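Local structure of ABC transporter substrate binding protein (Ribose) (Agrobacterium vitis, 5DKV) at residues Thr44-Ala49 / Ile60-Ala65; Gly234-Val239 / Ser265-Phe270; Gly122-Gly127 / Leu135-Ser140. The protein carries a bound alpha-D-tagatopyranose and probably serves as the sugar-capturing subunit of an ABC transporter. One frame throughout, in Å; residues are numbered along the deposited sequence.

Contact 1 (Thr44-Ala49 / Ile60-Ala65); sequences TMHKGA and IIFQGA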
loop_
_atom_site.group_PDB
_atom_site.type_symbol
_atom_site.label_atom_id
_atom_site.label_comp_id
_atom_site.label_asym_id
_atom_site.label_seq_id
_atom_site.Cartn_x
_atom_site.Cartn_y
_atom_site.Cartn_z
ATOM N N THR A 44 -9.944 -0.951 -4.097
ATOM C CA THR A 44 -10.297 0.465 -4.128
ATOM C C THR A 44 -9.505 1.208 -5.208
ATOM O O THR A 44 -10.052 2.076 -5.882
ATOM C CB THR A 44 -10.074 1.097 -2.747
ATOM O OG1 THR A 44 -10.810 0.333 -1.789
ATOM C CG2 THR A 44 -10.552 2.514 -2.713
ATOM N N MET A 45 -8.244 0.823 -5.424
ATOM C CA MET A 45 -7.458 1.374 -6.536
ATOM C C MET A 45 -8.138 1.078 -7.869
ATOM O O MET A 45 -8.274 1.935 -8.723
ATOM C CB MET A 45 -6.041 0.800 -6.542
ATOM C CG MET A 45 -5.154 1.367 -7.632
ATOM S SD MET A 45 -3.668 0.413 -7.924
ATOM C CE MET A 45 -2.888 0.555 -6.327
ATOM N N HIS A 46 -8.612 -0.138 -8.013
ATOM C CA HIS A 46 -9.347 -0.522 -9.199
ATOM C C HIS A 46 -10.614 0.336 -9.386
ATOM O O HIS A 46 -10.947 0.754 -10.498
ATOM C CB HIS A 46 -9.692 -2.014 -9.090
ATOM C CG HIS A 46 -10.419 -2.556 -10.270
ATOM N ND1 HIS A 46 -11.087 -3.757 -10.225
ATOM C CD2 HIS A 46 -10.608 -2.060 -11.513
ATOM C CE1 HIS A 46 -11.639 -3.988 -11.406
ATOM N NE2 HIS A 46 -11.384 -2.961 -12.192
ATOM N N LYS A 47 -11.318 0.626 -8.294
ATOM C CA LYS A 47 -12.504 1.469 -8.375
ATOM C C LYS A 47 -12.158 2.849 -8.964
ATOM O O LYS A 47 -12.838 3.362 -9.867
ATOM C CB LYS A 47 -13.139 1.612 -6.979
ATOM C CG LYS A 47 -14.389 2.417 -6.912
ATOM C CD LYS A 47 -14.966 2.342 -5.500
ATOM C CE LYS A 47 -16.265 3.144 -5.382
ATOM N NZ LYS A 47 -16.941 2.921 -4.063
ATOM N N GLY A 48 -11.089 3.440 -8.448
ATOM C CA GLY A 48 -10.604 4.718 -8.956
ATOM C C GLY A 48 -10.221 4.637 -10.426
ATOM O O GLY A 48 -10.511 5.511 -11.220
ATOM N N ALA A 49 -9.553 3.557 -10.793
ATOM C CA ALA A 49 -9.170 3.358 -12.182
ATOM C C ALA A 49 -10.410 3.258 -13.098
ATOM O O ALA A 49 -10.409 3.782 -14.206
ATOM C CB ALA A 49 -8.323 2.133 -12.314
ATOM N N ILE A 60 -10.912 -0.904 -18.828
ATOM C CA ILE A 60 -9.875 -1.488 -17.976
ATOM C C ILE A 60 -9.835 -2.984 -18.173
ATOM O O ILE A 60 -10.878 -3.678 -18.112
ATOM C CB ILE A 60 -10.102 -1.177 -16.482
ATOM C CG1 ILE A 60 -10.093 0.326 -16.226
ATOM C CG2 ILE A 60 -9.027 -1.878 -15.596
ATOM C CD1 ILE A 60 -8.813 1.012 -16.561
ATOM N N ILE A 61 -8.623 -3.485 -18.419
ATOM C CA ILE A 61 -8.350 -4.917 -18.391
ATOM C C ILE A 61 -7.720 -5.209 -17.033
ATOM O O ILE A 61 -6.590 -4.805 -16.789
ATOM C CB ILE A 61 -7.394 -5.350 -19.526
ATOM C CG1 ILE A 61 -7.979 -4.961 -20.877
ATOM C CG2 ILE A 61 -7.117 -6.859 -19.444
ATOM C CD1 ILE A 61 -7.035 -5.149 -22.028
ATOM N N PHE A 62 -8.449 -5.892 -16.161
ATOM C CA PHE A 62 -7.989 -6.108 -14.792
ATOM C C PHE A 62 -7.718 -7.572 -14.540
ATOM O O PHE A 62 -8.563 -8.427 -14.784
ATOM C CB PHE A 62 -9.029 -5.569 -13.803
ATOM C CG PHE A 62 -8.652 -5.727 -12.362
ATOM C CD1 PHE A 62 -7.985 -4.719 -11.683
ATOM C CD2 PHE A 62 -8.971 -6.876 -11.672
ATOM C CE1 PHE A 62 -7.646 -4.859 -10.359
ATOM C CE2 PHE A 62 -8.641 -7.012 -10.345
ATOM C CZ PHE A 62 -7.987 -6.003 -9.685
ATOM N N GLN A 63 -6.512 -7.875 -14.065
ATOM C CA GLN A 63 -6.176 -9.268 -13.752
ATOM C C GLN A 63 -5.059 -9.281 -12.739
ATOM O O GLN A 63 -4.098 -8.531 -12.861
ATOM C CB GLN A 63 -5.773 -10.053 -14.999
ATOM C CG GLN A 63 -5.822 -11.529 -14.772
ATOM C CD GLN A 63 -5.461 -12.326 -16.014
ATOM O OE1 GLN A 63 -5.643 -11.863 -17.138
ATOM N NE2 GLN A 63 -4.947 -13.540 -15.809
ATOM N N GLY A 64 -5.210 -10.117 -11.726
ATOM C CA GLY A 64 -4.205 -10.239 -10.688
ATOM C C GLY A 64 -4.092 -11.652 -10.163
ATOM O O GLY A 64 -4.929 -12.527 -10.463
ATOM N N ALA A 65 -3.043 -11.880 -9.378
ATOM C CA ALA A 65 -2.868 -13.138 -8.658
ATOM C C ALA A 65 -3.456 -13.048 -7.246
ATOM O O ALA A 65 -3.678 -11.945 -6.733
ATOM C CB ALA A 65 -1.391 -13.490 -8.590
#

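Contact 2 (Gly234-Val239 / Ser265-Phe270); sequences GSANGV and SGLIDF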
loop_
_atom_site.group_PDB
_atom_site.type_symbol
_atom_site.label_atom_id
_atom_site.label_comp_id
_atom_site.label_asym_id
_atom_site.label_seq_id
_atom_site.Cartn_x
_atom_site.Cartn_y
_atom_site.Cartn_z
ATOM N N GLY A 234 -4.132 -8.194 11.711
ATOM C CA GLY A 234 -3.674 -9.320 12.511
ATOM C C GLY A 234 -3.174 -8.899 13.874
ATOM O O GLY A 234 -3.457 -9.544 14.885
ATOM N N SER A 235 -2.418 -7.810 13.910
ATOM C CA SER A 235 -1.871 -7.322 15.168
ATOM C C SER A 235 -2.995 -6.911 16.099
ATOM O O SER A 235 -2.978 -7.229 17.280
ATOM C CB SER A 235 -0.909 -6.154 14.922
ATOM O OG SER A 235 0.257 -6.588 14.253
ATOM N N ALA A 236 -3.980 -6.199 15.562
ATOM C CA ALA A 236 -5.151 -5.800 16.347
ATOM C C ALA A 236 -5.906 -7.033 16.833
ATOM O O ALA A 236 -6.289 -7.105 17.993
ATOM C CB ALA A 236 -6.052 -4.909 15.529
ATOM N N ASN A 237 -6.102 -8.012 15.955
ATOM C CA ASN A 237 -6.770 -9.259 16.364
ATOM C C ASN A 237 -6.023 -9.994 17.467
ATOM O O ASN A 237 -6.629 -10.563 18.364
ATOM C CB ASN A 237 -6.962 -10.195 15.171
ATOM C CG ASN A 237 -8.042 -9.697 14.229
ATOM O OD1 ASN A 237 -8.864 -8.876 14.618
ATOM N ND2 ASN A 237 -8.038 -10.173 12.993
ATOM N N GLY A 238 -4.701 -9.978 17.401
ATOM C CA GLY A 238 -3.896 -10.580 18.446
ATOM C C GLY A 238 -4.057 -9.877 19.788
ATOM O O GLY A 238 -4.199 -10.527 20.824
ATOM N N VAL A 239 -4.038 -8.548 19.769
ATOM C CA VAL A 239 -4.233 -7.769 20.979
ATOM C C VAL A 239 -5.604 -8.069 21.603
ATOM O O VAL A 239 -5.714 -8.261 22.814
ATOM C CB VAL A 239 -4.094 -6.258 20.693
ATOM C CG1 VAL A 239 -4.552 -5.426 21.893
ATOM C CG2 VAL A 239 -2.679 -5.916 20.323
ATOM N N SER A 265 -14.251 0.627 19.478
ATOM C CA SER A 265 -14.067 -0.212 20.656
ATOM C C SER A 265 -12.760 0.070 21.386
ATOM O O SER A 265 -12.521 -0.454 22.468
ATOM C CB SER A 265 -14.090 -1.680 20.256
ATOM O OG SER A 265 -12.856 -2.001 19.632
ATOM N N GLY A 266 -11.889 0.856 20.773
ATOM C CA GLY A 266 -10.628 1.206 21.400
ATOM C C GLY A 266 -9.501 0.246 21.044
ATOM O O GLY A 266 -8.368 0.420 21.500
ATOM N N LEU A 267 -9.798 -0.739 20.198
ATOM C CA LEU A 267 -8.803 -1.746 19.849
ATOM C C LEU A 267 -7.664 -1.145 19.041
ATOM O O LEU A 267 -6.520 -1.547 19.210
ATOM C CB LEU A 267 -9.445 -2.893 19.089
ATOM C CG LEU A 267 -8.509 -4.022 18.632
ATOM C CD1 LEU A 267 -7.750 -4.646 19.807
ATOM C CD2 LEU A 267 -9.318 -5.100 17.877
ATOM N N ILE A 268 -7.972 -0.194 18.163
ATOM C CA ILE A 268 -6.935 0.538 17.434
ATOM C C ILE A 268 -7.158 2.011 17.707
ATOM O O ILE A 268 -8.306 2.435 17.901
ATOM C CB ILE A 268 -6.925 0.238 15.910
ATOM C CG1 ILE A 268 -8.140 0.818 15.205
ATOM C CG2 ILE A 268 -6.877 -1.274 15.677
ATOM C CD1 ILE A 268 -8.037 0.736 13.679
ATOM N N ASP A 269 -6.059 2.770 17.778
ATOM C CA ASP A 269 -6.117 4.198 18.052
ATOM C C ASP A 269 -6.135 5.043 16.775
ATOM O O ASP A 269 -6.803 6.078 16.738
ATOM C CB ASP A 269 -4.936 4.623 18.923
ATOM C CG ASP A 269 -5.233 4.487 20.412
ATOM O OD1 ASP A 269 -6.026 3.599 20.784
ATOM O OD2 ASP A 269 -4.683 5.281 21.204
ATOM N N PHE A 270 -5.390 4.617 15.749
ATOM C CA PHE A 270 -5.334 5.325 14.481
ATOM C C PHE A 270 -5.253 4.345 13.332
ATOM O O PHE A 270 -4.556 3.337 13.421
ATOM C CB PHE A 270 -4.123 6.271 14.406
ATOM C CG PHE A 270 -4.102 7.316 15.474
ATOM C CD1 PHE A 270 -4.819 8.478 15.314
ATOM C CD2 PHE A 270 -3.352 7.140 16.628
ATOM C CE1 PHE A 270 -4.819 9.442 16.262
ATOM C CE2 PHE A 270 -3.349 8.103 17.613
ATOM C CZ PHE A 270 -4.072 9.267 17.434
#

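Contact 3 (Gly122-Gly127 / Leu135-Ser140); sequences GDYQTG and LSYIAS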
loop_
_atom_site.group_PDB
_atom_site.type_symbol
_atom_site.label_atom_id
_atom_site.label_comp_id
_atom_site.label_asym_id
_atom_site.label_seq_id
_atom_site.Cartn_x
_atom_site.Cartn_y
_atom_site.Cartn_z
ATOM N N GLY A 122 12.511 3.157 -8.505
ATOM C CA GLY A 122 11.303 3.945 -8.627
ATOM C C GLY A 122 11.560 5.318 -9.240
ATOM O O GLY A 122 10.631 6.108 -9.378
ATOM N N ASP A 123 12.804 5.574 -9.628
ATOM C CA ASP A 123 13.166 6.763 -10.404
ATOM C C ASP A 123 13.180 6.377 -11.870
ATOM O O ASP A 123 14.028 5.569 -12.318
ATOM C CB ASP A 123 14.529 7.322 -9.973
ATOM C CG ASP A 123 14.516 7.816 -8.557
ATOM O OD1 ASP A 123 13.599 8.587 -8.213
ATOM O OD2 ASP A 123 15.408 7.425 -7.781
ATOM N N TYR A 124 12.226 6.920 -12.615
ATOM C CA TYR A 124 12.033 6.511 -14.002
ATOM C C TYR A 124 12.355 7.611 -15.012
ATOM O O TYR A 124 12.364 8.788 -14.676
ATOM C CB TYR A 124 10.599 6.070 -14.206
ATOM C CG TYR A 124 10.125 4.918 -13.334
ATOM C CD1 TYR A 124 10.964 3.853 -12.977
ATOM C CD2 TYR A 124 8.815 4.892 -12.877
ATOM C CE1 TYR A 124 10.479 2.794 -12.172
ATOM C CE2 TYR A 124 8.335 3.859 -12.112
ATOM C CZ TYR A 124 9.170 2.807 -11.745
ATOM O OH TYR A 124 8.681 1.764 -10.978
ATOM N N GLN A 125 12.586 7.203 -16.262
ATOM C CA GLN A 125 12.876 8.121 -17.360
ATOM C C GLN A 125 14.065 9.017 -17.044
ATOM O O GLN A 125 14.113 10.162 -17.482
ATOM C CB GLN A 125 11.648 8.972 -17.692
ATOM C CG GLN A 125 10.431 8.158 -18.089
ATOM C CD GLN A 125 10.619 7.421 -19.401
ATOM O OE1 GLN A 125 10.934 8.023 -20.422
ATOM N NE2 GLN A 125 10.429 6.105 -19.377
ATOM N N THR A 126 15.021 8.494 -16.288
ATOM C CA THR A 126 16.235 9.242 -15.975
ATOM C C THR A 126 17.297 9.090 -17.061
ATOM O O THR A 126 18.233 9.891 -17.141
ATOM C CB THR A 126 16.842 8.786 -14.645
ATOM O OG1 THR A 126 17.416 7.480 -14.807
ATOM C CG2 THR A 126 15.779 8.739 -13.571
ATOM N N GLY A 127 17.164 8.051 -17.875
ATOM C CA GLY A 127 18.120 7.770 -18.932
ATOM C C GLY A 127 19.153 6.715 -18.566
ATOM O O GLY A 127 19.993 6.354 -19.399
ATOM N N LEU A 135 6.961 4.922 -17.185
ATOM C CA LEU A 135 6.834 6.351 -17.411
ATOM C C LEU A 135 6.663 7.135 -16.129
ATOM O O LEU A 135 7.012 8.309 -16.076
ATOM C CB LEU A 135 5.635 6.641 -18.311
ATOM C CG LEU A 135 5.728 6.141 -19.744
ATOM C CD1 LEU A 135 4.356 6.171 -20.373
ATOM C CD2 LEU A 135 6.699 6.987 -20.532
ATOM N N SER A 136 6.120 6.476 -15.106
ATOM C CA SER A 136 5.768 7.141 -13.862
ATOM C C SER A 136 5.597 6.160 -12.736
ATOM O O SER A 136 5.299 4.998 -12.969
ATOM C CB SER A 136 4.487 7.936 -14.058
ATOM O OG SER A 136 4.195 8.764 -12.948
ATOM N N TYR A 137 5.772 6.661 -11.512
ATOM C CA TYR A 137 5.543 5.934 -10.282
ATOM C C TYR A 137 4.528 6.727 -9.467
ATOM O O TYR A 137 4.805 7.875 -9.090
ATOM C CB TYR A 137 6.855 5.779 -9.491
ATOM C CG TYR A 137 6.685 5.148 -8.128
ATOM C CD1 TYR A 137 5.798 4.114 -7.921
ATOM C CD2 TYR A 137 7.412 5.608 -7.045
ATOM C CE1 TYR A 137 5.646 3.533 -6.657
ATOM C CE2 TYR A 137 7.263 5.041 -5.798
ATOM C CZ TYR A 137 6.376 4.002 -5.615
ATOM O OH TYR A 137 6.219 3.438 -4.374
ATOM N N ILE A 138 3.367 6.137 -9.249
ATOM C CA ILE A 138 2.253 6.816 -8.580
ATOM C C ILE A 138 1.924 6.029 -7.320
ATOM O O ILE A 138 1.534 4.847 -7.405
ATOM C CB ILE A 138 1.034 6.910 -9.487
ATOM C CG1 ILE A 138 1.378 7.687 -10.746
ATOM C CG2 ILE A 138 -0.139 7.599 -8.747
ATOM C CD1 ILE A 138 0.308 7.626 -11.808
ATOM N N ALA A 139 2.082 6.669 -6.164
ATOM C CA ALA A 139 1.970 5.963 -4.887
ATOM C C ALA A 139 1.910 6.921 -3.726
ATOM O O ALA A 139 2.135 8.120 -3.902
ATOM C CB ALA A 139 3.154 5.039 -4.715
ATOM N N SER A 140 1.666 6.413 -2.524
ATOM C CA SER A 140 1.829 7.251 -1.330
ATOM C C SER A 140 3.294 7.611 -1.103
ATOM O O SER A 140 4.182 6.957 -1.630
ATOM C CB SER A 140 1.316 6.539 -0.081
ATOM O OG SER A 140 -0.026 6.133 -0.221
#

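Contact 1 (Thr44-Ala49 / Ile60-Ala65)
H46 and F62 form an offset stack between helix 40-56 and strand 59-62. Their ring planes are only 5° apart and their centroids lie 3.9 Å from each other. F62 CD1 sits above the centre of the imidazole, 3.5 Å from H46 CG, and H46 ND1 in turn lies over the middle of the phenyl face. Both rings are set with CG anti to the backbone N (chi1 -178° for H46, -179° for F62), which sends each across the gap between helix and strand. F62 CB adds an off-centre CH-pi contact, 4.2 Å from the imidazole centroid. The rest of the contact is looser. I60 CD1 stays 4.4 Å from A49 CB, and I60 CG2 reaches H46 NE2 obliquely at 4.3 Å. The tight stack sits on a partly exposed side, whereas in the looser pair A49 is buried and I60 partly exposed. The short axes approach to 10.4 Å and run nearly antiparallel, as expected for the helix and second strand of the beta-alpha-beta unit 29-33, 40-56, 59-62. One helical turn after H46, E50 OE2 takes a hydrogen bond with H46 NE2 and should limit rotation of the imidazole. The E50 bond to NE2 and the stack over the imidazole face probably combine to fix the ring, and the nearby carboxylate may favour a protonated histidine.

Contact 2 (Gly234-Val239 / Ser265-Phe270)
A236, on helix 229-241, and L267, in the loop between helix 259-264 and strand 270-273, bring their CA atoms to 6.5 Å. Just before L267 the chain leaves helix 259-264 through G266, whose positive phi of 91° turns the backbone out of the helical path. A weak hydrogen bond from L267 N to S265 OG spans this turn. The side chains then meet through carbon. With CG anti to its own amide nitrogen (chi1 179°), L267 swings its forked end to the helix, where its CB alone does not point. CD1 of L267 lies 3.4 Å from A236 O, and the other branch, L267 CD2, is 4.0 Å from A236 CB. Both methyls of the fork close on A236 O, and only CD2 also rests near A236 CB. L267 CD1 also reaches V239 CG1 at 3.9 Å, one turn further along the helix, the two side chains lying alongside with their ends pointing opposite ways. I268 contributes its CG2 branch, 3.7 Å from A236 CB, so A236 receives a methyl from each of two consecutive loop residues. All four touching residues are buried, and apart from A236 O the atoms that meet are carbons; 168 Å² is buried in all. Strand 249-253 lies beside both partners: V239 and I268 each touch V250, while the backbones of D269 and F270 bond to V250 and A252. I268 also packs on V259 and L263, and the contact thus ties the loop that follows helix 259-264 to helix 229-241, with strand 249-253 touching both.

Contact 3 (Gly122-Gly127 / Leu135-Ser140)
Y124 carries its ring across to S136 and Y137 of the segment 135-140. Its CB points toward that segment, and with chi1 at -59° CG turns away from the carbonyl, and the ring leads with its CD2-CE2 side to S136. CD2 of Y124 comes first, 3.5 Å from S136 C. Next, CE2 of Y124 stands 3.4 Å from S136 O, which lies near the ring plane, so an aromatic C-H edge faces a carbonyl oxygen. The same CE2 of Y124 is 3.6 Å from Y137 CB. At the tip, the hydroxyl oxygen hydrogen-bonds with T114 OG1 and I119 N, a polar hold at the far end of a largely apolar ring. One face is covered by the chain's own G122 O, 4.0 Å above the plane and over the ring centre. G122 O also approaches Y137 CB, at 3.8 Å, from a residue whose backbone has positive phi (84°). Toward the exposed side, Q125 and L135 extend alongside each other. Q125 NE2 lies 4.0 Å from L135 CD2, while the amide nitrogen's hydrogen bond goes to P134 O, which may hold the bent chain beside L135. The loop between strands 112-115 and 137-140 is thus folded back onto residues 135-137. Strand 137-140 lies between 112-115 and 299-307 in the sheet: S136 bonds through its backbone to T114, and Y137 to T298 and I300. Helix 276-291 covers part of this region, with H290 touching L135 and I279 touching I138.

In the fold
Contacts 1 and 3 reach the same half of the sheet, their centres about 20 Å apart and their nearest atoms about 6 Å apart. Contact 2 belongs to the other lobe, with its centre about 29 Å from that of contact 1 and 35 Å from that of contact 3. Bound tagatopyranose lies between these lobes, as in other periplasmic sugar-binding proteins: the side chains of Y137, F62 and I268 are about 8, 11 and 13 Å from it. Links to the pocket are indirect. M45 touches the pocket residue D116, whose backbone oxygen also bonds Y137 OH; S140 OG bonds pocket residue Q274, and helix 229-241 of contact 2 begins at pocket residue L229.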